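Local coordinates for protein streptokinase domain B (Streptococcus dysgalactiae subsp. equisimilis, PDB 1QQR) that probably contributes to the non-proteolytic activation of plasminogen, as one domain of streptokinase, a bacterial activator of fibrinolysis, at residues Tyr64-Arg69 and Tyr124-Lys129. Sequence-based numbering, arbitrary orientation.
Sequences YTIYER and YYVLKK
A classic beta bulge interrupts the antiparallel pairing of 64-69 with 124-129, where Tyr67 and Glu68 together face Tyr125. The Tyr125 O accepts both amides, Tyr67 N at 2.8 Å within the carbonyl plane and Glu68 N at 3.1 Å, tilted from it. Tyr125 N in turn donates to Glu68 O at 2.7 Å. Before the bulge the pairing is regular: Thr65 and Leu127 exchange two backbone hydrogen bonds. Because the extra residue shifts the register, Tyr67 joins Thr65, Glu68, Tyr125 and Leu127 on one side of the sheet, its CB beside that of Leu127 and its ring edge near Tyr125 CB.

The other side is built round the Tyr124 ring. Ile66 CD1 lies over one face, 4.2 Å from the centroid, and the CG of Arg69 lies over the opposite face. The Arg69 chain leaves trans to its own nitrogen (chi1 178°), bends at chi3 and runs alongside Tyr124, its guanidinium turned 57° from the ring. Its NH2 gives only a weak, bent bond to Tyr124 OH (2.9 Å, 123°); the stronger partner of both is Glu122, which forms a salt bridge with Arg69 NE and a hydrogen bond with Tyr124 OH. At the far end Lys128 CG sits over the face of Tyr64, 4.3 Å from its centroid, and Tyr64 OH is hydrogen-bonded to Asp22.

Helix 46-60 packs on Ile66, Tyr124 and Val126 through Leu50, Ala53 and Leu57, an arrangement characteristic of the twisted, helix-backed beta sheet of the staphylokinase/streptokinase family, the beta-grasp fold.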
loop_
_atom_site.group_PDB
_atom_site.type_symbol
_atom_site.label_atom_id
_atom_site.label_comp_id
_atom_site.label_asym_id
_atom_site.label_seq_id
_atom_site.Cartn_x
_atom_site.Cartn_y
_atom_site.Cartn_z
ATOM N N TYR A 64 7.700 -18.593 2.305
ATOM C CA TYR A 64 8.036 -17.461 3.166
ATOM C C TYR A 64 6.808 -16.996 3.921
ATOM O O TYR A 64 5.689 -17.293 3.526
ATOM C CB TYR A 64 8.573 -16.284 2.350
ATOM C CG TYR A 64 10.016 -16.406 1.925
ATOM C CD1 TYR A 64 10.386 -17.208 0.849
ATOM C CD2 TYR A 64 11.017 -15.723 2.608
ATOM C CE1 TYR A 64 11.718 -17.325 0.463
ATOM C CE2 TYR A 64 12.358 -15.837 2.233
ATOM C CZ TYR A 64 12.698 -16.635 1.162
ATOM O OH TYR A 64 14.018 -16.729 0.779
ATOM N N THR A 65 7.024 -16.267 5.011
ATOM C CA THR A 65 5.932 -15.728 5.817
ATOM C C THR A 65 6.310 -14.330 6.285
ATOM O O THR A 65 7.488 -13.994 6.333
ATOM C CB THR A 65 5.652 -16.579 7.082
ATOM O OG1 THR A 65 4.716 -15.881 7.930
ATOM C CG2 THR A 65 6.918 -16.808 7.868
ATOM N N ILE A 66 5.304 -13.524 6.620
ATOM C CA ILE A 66 5.526 -12.177 7.110
ATOM C C ILE A 66 6.206 -12.337 8.452
ATOM O O ILE A 66 5.791 -13.148 9.272
ATOM C CB ILE A 66 4.213 -11.415 7.409
ATOM C CG1 ILE A 66 3.371 -11.257 6.151
ATOM C CG2 ILE A 66 4.540 -10.062 8.032
ATOM C CD1 ILE A 66 3.958 -10.371 5.136
ATOM N N TYR A 67 7.248 -11.557 8.682
ATOM C CA TYR A 67 7.933 -11.610 9.948
ATOM C C TYR A 67 7.454 -10.353 10.633
ATOM O O TYR A 67 6.870 -10.415 11.701
ATOM C CB TYR A 67 9.461 -11.595 9.787
ATOM C CG TYR A 67 10.109 -11.525 11.143
ATOM C CD1 TYR A 67 9.847 -12.506 12.102
ATOM C CD2 TYR A 67 10.852 -10.413 11.526
ATOM C CE1 TYR A 67 10.294 -12.372 13.409
ATOM C CE2 TYR A 67 11.304 -10.266 12.835
ATOM C CZ TYR A 67 11.017 -11.247 13.774
ATOM O OH TYR A 67 11.416 -11.094 15.084
ATOM N N GLU A 68 7.697 -9.201 10.017
ATOM C CA GLU A 68 7.206 -7.984 10.605
ATOM C C GLU A 68 7.111 -6.827 9.622
ATOM O O GLU A 68 7.834 -6.769 8.628
ATOM C CB GLU A 68 8.045 -7.596 11.832
ATOM C CG GLU A 68 9.404 -7.007 11.549
ATOM C CD GLU A 68 10.082 -6.515 12.829
ATOM O OE1 GLU A 68 10.825 -5.510 12.755
ATOM O OE2 GLU A 68 9.872 -7.133 13.901
ATOM N N ARG A 69 6.197 -5.916 9.922
ATOM C CA ARG A 69 5.953 -4.748 9.105
ATOM C C ARG A 69 7.039 -3.701 9.348
ATOM O O ARG A 69 7.441 -3.467 10.476
ATOM C CB ARG A 69 4.566 -4.161 9.434
ATOM C CG ARG A 69 4.251 -2.886 8.638
ATOM C CD ARG A 69 2.914 -2.278 9.049
ATOM N NE ARG A 69 1.801 -3.017 8.461
ATOM C CZ ARG A 69 0.976 -3.816 9.128
ATOM N NH1 ARG A 69 1.120 -4.002 10.439
ATOM N NH2 ARG A 69 -0.002 -4.427 8.479
ATOM N N TYR A 124 7.487 -5.235 4.229
ATOM C CA TYR A 124 7.542 -6.152 5.362
ATOM C C TYR A 124 8.838 -6.941 5.316
ATOM O O TYR A 124 9.383 -7.190 4.244
ATOM C CB TYR A 124 6.419 -7.192 5.358
ATOM C CG TYR A 124 5.040 -6.654 5.574
ATOM C CD1 TYR A 124 4.351 -6.045 4.527
ATOM C CD2 TYR A 124 4.387 -6.813 6.791
ATOM C CE1 TYR A 124 3.058 -5.627 4.672
ATOM C CE2 TYR A 124 3.077 -6.385 6.950
ATOM C CZ TYR A 124 2.426 -5.790 5.866
ATOM O OH TYR A 124 1.143 -5.348 5.945
ATOM N N TYR A 125 9.332 -7.321 6.489
ATOM C CA TYR A 125 10.507 -8.172 6.559
ATOM C C TYR A 125 9.898 -9.563 6.509
ATOM O O TYR A 125 8.902 -9.802 7.184
ATOM C CB TYR A 125 11.239 -7.970 7.888
ATOM C CG TYR A 125 12.100 -6.735 7.879
ATOM C CD1 TYR A 125 11.772 -5.622 8.652
ATOM C CD2 TYR A 125 13.215 -6.658 7.044
ATOM C CE1 TYR A 125 12.537 -4.452 8.583
ATOM C CE2 TYR A 125 13.981 -5.504 6.970
ATOM C CZ TYR A 125 13.638 -4.404 7.736
ATOM O OH TYR A 125 14.388 -3.251 7.642
ATOM N N VAL A 126 10.440 -10.458 5.688
ATOM C CA VAL A 126 9.908 -11.825 5.628
ATOM C C VAL A 126 10.935 -12.890 6.022
ATOM O O VAL A 126 12.143 -12.665 5.986
ATOM C CB VAL A 126 9.340 -12.164 4.235
ATOM C CG1 VAL A 126 8.196 -11.204 3.903
ATOM C CG2 VAL A 126 10.440 -12.100 3.191
ATOM N N LEU A 127 10.453 -14.071 6.364
ATOM C CA LEU A 127 11.336 -15.137 6.826
ATOM C C LEU A 127 10.979 -16.459 6.168
ATOM O O LEU A 127 9.794 -16.771 6.003
ATOM C CB LEU A 127 11.158 -15.251 8.343
ATOM C CG LEU A 127 11.971 -16.152 9.256
ATOM C CD1 LEU A 127 13.296 -15.484 9.598
ATOM C CD2 LEU A 127 11.190 -16.367 10.530
ATOM N N LYS A 128 11.978 -17.244 5.775
ATOM C CA LYS A 128 11.651 -18.528 5.176
ATOM C C LYS A 128 11.089 -19.301 6.363
ATOM O O LYS A 128 11.654 -19.246 7.452
ATOM C CB LYS A 128 12.893 -19.221 4.604
ATOM C CG LYS A 128 12.582 -20.165 3.433
ATOM C CD LYS A 128 13.724 -21.142 3.142
ATOM C CE LYS A 128 14.997 -20.442 2.679
ATOM N NZ LYS A 128 14.879 -19.842 1.310
ATOM N N LYS A 129 9.956 -19.972 6.180
ATOM C CA LYS A 129 9.352 -20.706 7.279
ATOM C C LYS A 129 10.274 -21.821 7.713
ATOM O O LYS A 129 10.970 -22.429 6.889
ATOM C CB LYS A 129 7.965 -21.241 6.891
ATOM C CG LYS A 129 6.840 -20.276 7.291
ATOM C CD LYS A 129 5.461 -20.933 7.327
ATOM C CE LYS A 129 5.007 -21.340 5.935
ATOM N NZ LYS A 129 3.646 -21.940 5.958
#